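Local atomic coordinates of beta-ketoacyl-[acyl-carrier-protein] synthase FabY (PDB entry 4CW4), a protein that catalyses the condensation of acetyl-CoA, or another short-chain acyl-CoA, with malonyl-ACP to start fatty acid biosynthesis. Residues T206-K211 and L381-H386; E323-M328 and F361-S366; E335-I340 and A351-G356. All coordinates share one frame; numbering follows the deposited sequence.

Interaction 1 of 3, residues T206-K211 and L381-H386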
loop_
_atom_site.group_PDB
_atom_site.type_symbol
_atom_site.label_atom_id
_atom_site.label_comp_id
_atom_site.label_asym_id
_atom_site.label_seq_id
_atom_site.Cartn_x
_atom_site.Cartn_y
_atom_site.Cartn_z
ATOM N N THR A 206 17.202 -20.587 -5.804
ATOM C CA THR A 206 16.487 -21.850 -5.616
ATOM C C THR A 206 17.178 -23.043 -6.252
ATOM O O THR A 206 16.896 -24.165 -5.870
ATOM C CB THR A 206 15.058 -21.812 -6.194
ATOM O OG1 THR A 206 15.113 -21.728 -7.621
ATOM C CG2 THR A 206 14.228 -20.661 -5.611
ATOM N N GLY A 207 18.025 -22.817 -7.252
ATOM C CA GLY A 207 18.594 -23.903 -8.022
ATOM C C GLY A 207 17.617 -24.628 -8.929
ATOM O O GLY A 207 17.931 -25.715 -9.407
ATOM N N ILE A 208 16.451 -24.037 -9.176
ATOM C CA ILE A 208 15.449 -24.648 -10.038
ATOM C C ILE A 208 15.089 -23.663 -11.147
ATOM O O ILE A 208 14.879 -22.474 -10.892
ATOM C CB ILE A 208 14.193 -25.063 -9.235
ATOM C CG1 ILE A 208 14.551 -26.071 -8.136
ATOM C CG2 ILE A 208 13.145 -25.682 -10.164
ATOM C CD1 ILE A 208 13.454 -26.284 -7.142
ATOM N N ASP A 209 15.060 -24.154 -12.385
ATOM C CA ASP A 209 14.668 -23.327 -13.521
ATOM C C ASP A 209 13.249 -22.798 -13.267
ATOM O O ASP A 209 12.353 -23.562 -12.932
ATOM C CB ASP A 209 14.735 -24.170 -14.812
ATOM C CG ASP A 209 14.581 -23.356 -16.104
ATOM O OD1 ASP A 209 13.997 -22.258 -16.110
ATOM O OD2 ASP A 209 15.050 -23.859 -17.151
ATOM N N TRP A 210 13.041 -21.492 -13.400
ATOM C CA TRP A 210 11.708 -20.920 -13.199
ATOM C C TRP A 210 10.683 -21.621 -14.103
ATOM O O TRP A 210 9.558 -21.876 -13.682
ATOM C CB TRP A 210 11.699 -19.402 -13.437
ATOM C CG TRP A 210 10.330 -18.785 -13.208
ATOM C CD1 TRP A 210 9.539 -18.179 -14.142
ATOM C CD2 TRP A 210 9.591 -18.740 -11.977
ATOM N NE1 TRP A 210 8.364 -17.758 -13.569
ATOM C CE2 TRP A 210 8.368 -18.098 -12.244
ATOM C CE3 TRP A 210 9.844 -19.182 -10.677
ATOM C CZ2 TRP A 210 7.406 -17.888 -11.257
ATOM C CZ3 TRP A 210 8.888 -18.966 -9.703
ATOM C CH2 TRP A 210 7.684 -18.330 -9.999
ATOM N N LYS A 211 11.086 -21.964 -15.323
ATOM C CA LYS A 211 10.207 -22.705 -16.231
ATOM C C LYS A 211 9.715 -24.026 -15.637
ATOM O O LYS A 211 8.558 -24.400 -15.819
ATOM C CB LYS A 211 10.910 -22.982 -17.561
ATOM C CG LYS A 211 10.096 -23.852 -18.504
ATOM C CD LYS A 211 10.217 -23.366 -19.923
ATOM C CE LYS A 211 9.525 -24.311 -20.914
ATOM N NZ LYS A 211 8.112 -24.610 -20.578
ATOM N N LEU A 381 9.825 -31.289 -6.372
ATOM C CA LEU A 381 10.828 -30.622 -7.194
ATOM C C LEU A 381 12.231 -30.753 -6.653
ATOM O O LEU A 381 13.178 -30.337 -7.315
ATOM C CB LEU A 381 10.529 -29.132 -7.330
ATOM C CG LEU A 381 9.206 -28.766 -7.992
ATOM C CD1 LEU A 381 9.101 -27.246 -8.106
ATOM C CD2 LEU A 381 9.064 -29.431 -9.345
ATOM N N GLY A 382 12.382 -31.331 -5.465
ATOM C CA GLY A 382 13.696 -31.368 -4.845
ATOM C C GLY A 382 14.170 -29.979 -4.391
ATOM O O GLY A 382 15.386 -29.718 -4.337
ATOM N N ALA A 383 13.237 -29.084 -4.084
ATOM C CA ALA A 383 13.582 -27.739 -3.621
ATOM C C ALA A 383 14.248 -27.817 -2.256
ATOM O O ALA A 383 13.855 -28.619 -1.395
ATOM C CB ALA A 383 12.338 -26.887 -3.513
ATOM N N ASP A 384 15.269 -27.001 -2.061
ATOM C CA ASP A 384 15.928 -26.951 -0.783
ATOM C C ASP A 384 15.000 -26.306 0.241
ATOM O O ASP A 384 14.025 -25.632 -0.100
ATOM C CB ASP A 384 17.254 -26.155 -0.890
ATOM C CG ASP A 384 18.314 -26.605 0.109
ATOM O OD1 ASP A 384 18.006 -27.342 1.072
ATOM O OD2 ASP A 384 19.481 -26.208 -0.072
ATOM N N ILE A 385 15.321 -26.515 1.510
ATOM C CA ILE A 385 14.550 -25.943 2.597
ATOM C C ILE A 385 15.472 -25.152 3.506
ATOM O O ILE A 385 16.371 -25.707 4.129
ATOM C CB ILE A 385 13.790 -27.037 3.378
ATOM C CG1 ILE A 385 12.695 -27.634 2.478
ATOM C CG2 ILE A 385 13.156 -26.462 4.646
ATOM C CD1 ILE A 385 12.060 -28.907 3.018
ATOM N N HIS A 386 15.241 -23.841 3.546
ATOM C CA HIS A 386 16.031 -22.930 4.361
ATOM C C HIS A 386 15.334 -22.597 5.669
ATOM O O HIS A 386 15.900 -21.943 6.538
ATOM C CB HIS A 386 16.360 -21.677 3.555
ATOM C CG HIS A 386 17.072 -21.978 2.278
ATOM N ND1 HIS A 386 18.397 -22.337 2.247
ATOM C CD2 HIS A 386 16.644 -22.012 0.992
ATOM C CE1 HIS A 386 18.762 -22.577 0.998
ATOM N NE2 HIS A 386 17.720 -22.383 0.214
HETATM O O HOH W 1 15.308 -24.695 -3.707
#
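A single water joins T206 to D384, donating to T206 O at 2.7 Å and accepting from D384 N at 2.8 Å from the water oxygen. It is the polar link between two chain segments that share no direct hydrogen bond, and it serves one backbone atom from each. T206 also organises its own segment. Its hydroxyl accepts from I208 N, with OG1 3.1 Å from that nitrogen, which closes an ST turn, and the same oxygen is hydrogen-bonded to I203 O in the preceding helix. The ST turn spans G207, and I208, just after it, points its side chain toward the other segment.

The apolar half of the contact rests on one methyl group. I208 CD1 lies 3.8 Å from A383 CB and equally close to A383 CA, and 4.1 Å from L381 CB, so it touches both residues. The branch that reaches there, CG1, stands beside the backbone N (chi1 -60°), and the chain continues extended from CA to CD1, which carries the methyl out to A383. I213 touches both I208 and L381, while M373 of strand 366-374 meets L381 and A383, so the contact is continuous with the packing around it. D384 OD1 accepts from I385 N at 2.8 Å and also forms a salt bridge with R579 of helix 565-590.

The example illustrates how two helix exits can be fitted together. G207 leaves helix 190-204 with positive phi, and G382 ends helix 375-381 in a Schellman motif, just before strand 387-394 of the thiolase-like ketosynthase fold.

Interaction 2 of 3, residues E323-M328 and F361-S366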
loop_
_atom_site.group_PDB
_atom_site.type_symbol
_atom_site.label_atom_id
_atom_site.label_comp_id
_atom_site.label_asym_id
_atom_site.label_seq_id
_atom_site.Cartn_x
_atom_site.Cartn_y
_atom_site.Cartn_z
ATOM N N GLU A 323 14.242 14.489 6.280
ATOM C CA GLU A 323 13.642 15.600 7.005
ATOM C C GLU A 323 12.287 15.250 7.602
ATOM O O GLU A 323 11.976 15.680 8.709
ATOM C CB GLU A 323 13.544 16.862 6.151
ATOM C CG GLU A 323 13.062 18.048 6.987
ATOM C CD GLU A 323 12.939 19.360 6.250
ATOM O OE1 GLU A 323 13.376 19.478 5.091
ATOM O OE2 GLU A 323 12.401 20.305 6.867
ATOM N N GLY A 324 11.489 14.472 6.878
ATOM C CA GLY A 324 10.164 14.072 7.361
ATOM C C GLY A 324 10.226 13.263 8.656
ATOM O O GLY A 324 9.467 13.502 9.597
ATOM N N TYR A 325 11.130 12.289 8.705
ATOM C CA TYR A 325 11.320 11.527 9.931
ATOM C C TYR A 325 11.982 12.340 11.046
ATOM O O TYR A 325 11.624 12.206 12.210
ATOM C CB TYR A 325 12.088 10.238 9.669
ATOM C CG TYR A 325 11.271 9.142 9.022
ATOM C CD1 TYR A 325 10.301 8.463 9.733
ATOM C CD2 TYR A 325 11.480 8.786 7.706
ATOM C CE1 TYR A 325 9.557 7.447 9.148
ATOM C CE2 TYR A 325 10.757 7.764 7.113
ATOM C CZ TYR A 325 9.785 7.109 7.836
ATOM O OH TYR A 325 9.040 6.110 7.258
ATOM N N SER A 326 12.942 13.183 10.680
ATOM C CA SER A 326 13.584 14.062 11.646
ATOM C C SER A 326 12.553 14.978 12.303
ATOM O O SER A 326 12.584 15.196 13.509
ATOM C CB SER A 326 14.677 14.891 10.971
ATOM O OG SER A 326 15.719 14.066 10.486
ATOM N N ALA A 327 11.628 15.492 11.501
ATOM C CA ALA A 327 10.610 16.430 11.988
ATOM C C ALA A 327 9.760 15.799 13.096
ATOM O O ALA A 327 9.217 16.504 13.942
ATOM C CB ALA A 327 9.716 16.919 10.846
ATOM N N MET A 328 9.656 14.475 13.085
ATOM C CA MET A 328 9.019 13.712 14.156
ATOM C C MET A 328 9.937 13.398 15.329
ATOM O O MET A 328 9.495 12.823 16.322
ATOM C CB MET A 328 8.581 12.354 13.636
ATOM C CG MET A 328 7.779 12.364 12.381
ATOM S SD MET A 328 7.351 10.686 11.909
ATOM C CE MET A 328 6.299 10.186 13.274
ATOM N N PHE A 361 16.163 6.038 15.216
ATOM C CA PHE A 361 16.520 5.045 14.232
ATOM C C PHE A 361 17.345 5.642 13.092
ATOM O O PHE A 361 17.461 6.866 12.949
ATOM C CB PHE A 361 15.295 4.208 13.778
ATOM C CG PHE A 361 14.362 4.849 12.765
ATOM C CD1 PHE A 361 14.602 4.752 11.408
ATOM C CD2 PHE A 361 13.173 5.400 13.177
ATOM C CE1 PHE A 361 13.724 5.249 10.481
ATOM C CE2 PHE A 361 12.268 5.915 12.237
ATOM C CZ PHE A 361 12.562 5.832 10.893
ATOM N N THR A 362 17.940 4.756 12.306
ATOM C CA THR A 362 18.702 5.109 11.126
ATOM C C THR A 362 17.992 4.584 9.890
ATOM O O THR A 362 17.701 3.396 9.788
ATOM C CB THR A 362 20.100 4.483 11.214
ATOM O OG1 THR A 362 20.829 5.122 12.268
ATOM C CG2 THR A 362 20.871 4.625 9.900
ATOM N N LEU A 363 17.734 5.480 8.950
ATOM C CA LEU A 363 17.064 5.144 7.713
ATOM C C LEU A 363 17.983 4.311 6.816
ATOM O O LEU A 363 19.177 4.573 6.737
ATOM C CB LEU A 363 16.685 6.447 7.022
ATOM C CG LEU A 363 15.768 6.387 5.826
ATOM C CD1 LEU A 363 14.412 5.861 6.225
ATOM C CD2 LEU A 363 15.650 7.770 5.236
ATOM N N ALA A 364 17.419 3.320 6.128
ATOM C CA ALA A 364 18.185 2.423 5.283
ATOM C C ALA A 364 17.399 2.015 4.042
ATOM O O ALA A 364 16.170 2.089 4.008
ATOM C CB ALA A 364 18.579 1.190 6.050
ATOM N N GLU A 365 18.135 1.544 3.045
ATOM C CA GLU A 365 17.539 0.958 1.846
ATOM C C GLU A 365 17.794 -0.545 1.801
ATOM O O GLU A 365 18.869 -1.028 2.152
ATOM C CB GLU A 365 18.130 1.606 0.593
ATOM C CG GLU A 365 19.632 1.432 0.423
ATOM C CD GLU A 365 20.227 2.192 -0.756
ATOM O OE1 GLU A 365 19.504 2.953 -1.452
ATOM O OE2 GLU A 365 21.440 2.044 -0.976
ATOM N N SER A 366 16.797 -1.287 1.337
ATOM C CA SER A 366 16.907 -2.737 1.222
ATOM C C SER A 366 15.836 -3.264 0.317
ATOM O O SER A 366 14.708 -2.762 0.325
ATOM C CB SER A 366 16.721 -3.400 2.578
ATOM O OG SER A 366 16.924 -4.810 2.486
#
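Y325 and F361 form a T-shaped (edge-to-face) pair in the thiolase-like core of the ketosynthase, where helix 319-327, which borders the second subunit, meets the loop leading to strand 366-374. The edge of F361 is directed at one face of Y325, with ring centroids 5.3 Å apart and planes at 74°. F361 adopts a less usual first torsion to get there: CG lies between the backbone N and the carbonyl carbon (chi1 79°). Y325 holds its CG beside the backbone N (chi1 -76°), which throws the ring off the helix toward the loop. L363, in one of its two modelled positions, also approaches the tyrosine ring obliquely.

The F361 ring meets that of H477 as well, a predicted active-site residue, and the Y325 side chain lies about 5 Å from that of C286, the inferred catalytic cysteine. F260 of the second subunit packs on Y325, so the ring pair links the dimer interface with the active-site region. The leading atom of the pair, F361 CZ, sits off the centre of the tyrosine ring, 3.7 Å from Y325 CD1 and 3.8 Å from Y325 CE1.

Interaction 3 of 3, residues E335-I340 and A351-G356; sequences EGLRLI and ASRPFG
A351 meets L337 where the loop begins to run past helix 334-341. Both leucine methyls are used: L337 CD1 lies 3.9 Å from A351 CB, and L337 CD2 is 3.9 Å from A351 CA, so the two methyls settle side by side on A351, CD1 nearer its CB and CD2 nearer its backbone. With only a CB to offer, A351 lets the helix come close, the two CA atoms of this pair being 6.9 Å apart.

S352 follows with its CB turned away from the helix, and its hydroxyl is hydrogen-bonded to K472 O. R353 then turns back toward the helix. Its side chain is extended from CG to NE and passes I340 in the opposite direction, which brings the guanidinium beneath a methyl group: I340 CG2 lies over one face, toward the rim, 3.7 Å from R353 NH1 and 4.0 Å from R353 CZ. L337 CD2 comes obliquely to the same group, 4.4 Å from R353 NE, which makes a weak hydrogen bond to R350 O. The backbone now folds into a type II beta turn from R353 through P354 and F355 to G356. R353 O accepts from G356 N at 3.1 Å and from N358 ND2 as well, so two N-H groups hold the start of the turn, while F355 carries its ring on to helix 444-461.

The contact therefore works through van der Waals packing, although one partner carries a charge. Because one methyl of I340 rests over the face, near NH1, the arginine can pack against aliphatic carbon while its N-H groups, lying in the guanidinium plane, stay directed away from that methyl.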
loop_
_atom_site.group_PDB
_atom_site.type_symbol
_atom_site.label_atom_id
_atom_site.label_comp_id
_atom_site.label_asym_id
_atom_site.label_seq_id
_atom_site.Cartn_x
_atom_site.Cartn_y
_atom_site.Cartn_z
ATOM N N GLU A 335 23.804 15.554 16.515
ATOM C CA GLU A 335 23.817 16.087 17.868
ATOM C C GLU A 335 23.416 15.040 18.907
ATOM O O GLU A 335 23.981 15.001 19.999
ATOM C CB GLU A 335 22.924 17.319 17.981
ATOM C CG GLU A 335 23.535 18.566 17.369
ATOM C CD GLU A 335 24.898 18.944 17.970
ATOM O OE1 GLU A 335 25.124 18.781 19.190
ATOM O OE2 GLU A 335 25.754 19.401 17.202
ATOM N N GLY A 336 22.457 14.182 18.563
ATOM C CA GLY A 336 22.045 13.124 19.469
ATOM C C GLY A 336 23.195 12.184 19.773
ATOM O O GLY A 336 23.437 11.821 20.921
ATOM N N LEU A 337 23.929 11.794 18.739
ATOM C CA LEU A 337 25.054 10.903 18.924
ATOM C C LEU A 337 26.202 11.573 19.675
ATOM O O LEU A 337 26.925 10.918 20.426
ATOM C CB LEU A 337 25.525 10.355 17.577
ATOM C CG LEU A 337 24.501 9.459 16.868
ATOM C CD1 LEU A 337 24.883 9.249 15.411
ATOM C CD2 LEU A 337 24.371 8.107 17.596
ATOM N N ARG A 338 26.379 12.876 19.478
ATOM C CA ARG A 338 27.402 13.610 20.219
ATOM C C ARG A 338 27.148 13.527 21.716
ATOM O O ARG A 338 28.085 13.450 22.508
ATOM C CB ARG A 338 27.429 15.069 19.770
ATOM C CG ARG A 338 28.114 15.266 18.435
ATOM C CD ARG A 338 28.075 16.733 18.007
ATOM N NE ARG A 338 28.979 16.999 16.887
ATOM C CZ ARG A 338 28.922 18.080 16.114
ATOM N NH1 ARG A 338 28.007 19.022 16.337
ATOM N NH2 ARG A 338 29.795 18.237 15.127
ATOM N N LEU A 339 25.882 13.550 22.103
ATOM C CA LEU A 339 25.519 13.468 23.516
ATOM C C LEU A 339 25.837 12.089 24.068
ATOM O O LEU A 339 26.338 11.975 25.183
ATOM C CB LEU A 339 24.035 13.776 23.715
ATOM C CG LEU A 339 23.637 15.246 23.592
ATOM C CD1 LEU A 339 22.134 15.410 23.686
ATOM C CD2 LEU A 339 24.305 16.087 24.669
ATOM N N ILE A 340 25.543 11.045 23.292
ATOM C CA ILE A 340 25.824 9.684 23.730
ATOM C C ILE A 340 27.327 9.442 23.855
ATOM O O ILE A 340 27.782 8.813 24.812
ATOM C CB ILE A 340 25.183 8.658 22.783
ATOM C CG1 ILE A 340 23.665 8.694 22.959
ATOM C CG2 ILE A 340 25.685 7.213 23.069
ATOM C CD1 ILE A 340 22.923 8.027 21.870
ATOM N N ALA A 351 25.643 4.533 14.645
ATOM C CA ALA A 351 24.438 5.353 14.787
ATOM C C ALA A 351 23.257 4.542 15.318
ATOM O O ALA A 351 22.381 5.084 15.990
ATOM C CB ALA A 351 24.067 6.007 13.481
ATOM N N SER A 352 23.245 3.255 14.994
ATOM C CA SER A 352 22.149 2.364 15.358
ATOM C C SER A 352 22.573 1.428 16.491
ATOM O O SER A 352 23.403 0.527 16.305
ATOM C CB SER A 352 21.688 1.582 14.140
ATOM O OG SER A 352 20.489 0.885 14.434
ATOM N N ARG A 353 21.986 1.679 17.662
ATOM C CA ARG A 353 22.374 1.075 18.939
ATOM C C ARG A 353 21.165 0.450 19.654
ATOM O O ARG A 353 20.742 0.936 20.707
ATOM C CB ARG A 353 22.979 2.176 19.835
ATOM C CG ARG A 353 24.344 2.658 19.374
ATOM C CD ARG A 353 24.638 4.069 19.911
ATOM N NE ARG A 353 25.972 4.588 19.611
ATOM C CZ ARG A 353 27.013 4.559 20.441
ATOM N NH1 ARG A 353 26.913 3.984 21.642
ATOM N NH2 ARG A 353 28.167 5.105 20.067
ATOM N N PRO A 354 20.528 -0.549 19.030
ATOM C CA PRO A 354 19.367 -1.196 19.667
ATOM C C PRO A 354 19.670 -1.625 21.106
ATOM O O PRO A 354 20.697 -2.230 21.350
ATOM C CB PRO A 354 19.118 -2.423 18.779
ATOM C CG PRO A 354 19.759 -2.096 17.469
ATOM C CD PRO A 354 20.965 -1.254 17.822
ATOM N N PHE A 355 18.772 -1.287 22.025
ATOM C CA PHE A 355 18.852 -1.673 23.436
ATOM C C PHE A 355 19.996 -1.045 24.225
ATOM O O PHE A 355 20.130 -1.323 25.405
ATOM C CB PHE A 355 18.812 -3.197 23.591
ATOM C CG PHE A 355 17.545 -3.789 23.040
ATOM C CD1 PHE A 355 16.331 -3.587 23.676
ATOM C CD2 PHE A 355 17.564 -4.479 21.854
ATOM C CE1 PHE A 355 15.162 -4.066 23.126
ATOM C CE2 PHE A 355 16.403 -4.984 21.308
ATOM C CZ PHE A 355 15.197 -4.788 21.951
ATOM N N GLY A 356 20.776 -0.165 23.586
ATOM C CA GLY A 356 21.791 0.597 24.275
ATOM C C GLY A 356 21.350 2.018 24.519
ATOM O O GLY A 356 20.231 2.375 24.192
#

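Followed from the N terminus, the chain enters interaction 1 at 206-211 and closes that loop only at 381-386, 170 residues on. Inside it, interaction 2 opens on helix 319-327 and closes at 361-366; nested within that in turn is interaction 3, a short loop from helix 334-341 to 351-356. The three loops are thus nested and none cross. Interactions 2 and 3 are neighbours, with T362 OG1 3.6 Å from A351 CB, and tie successive helices to the approach to strand 366-374. Interaction 1 lies on the opposite side of the chain's centre, about 17 Å from interaction 2 between nearest atoms, and ties the chain entering helix 210-215 to the approach to strand 387-394.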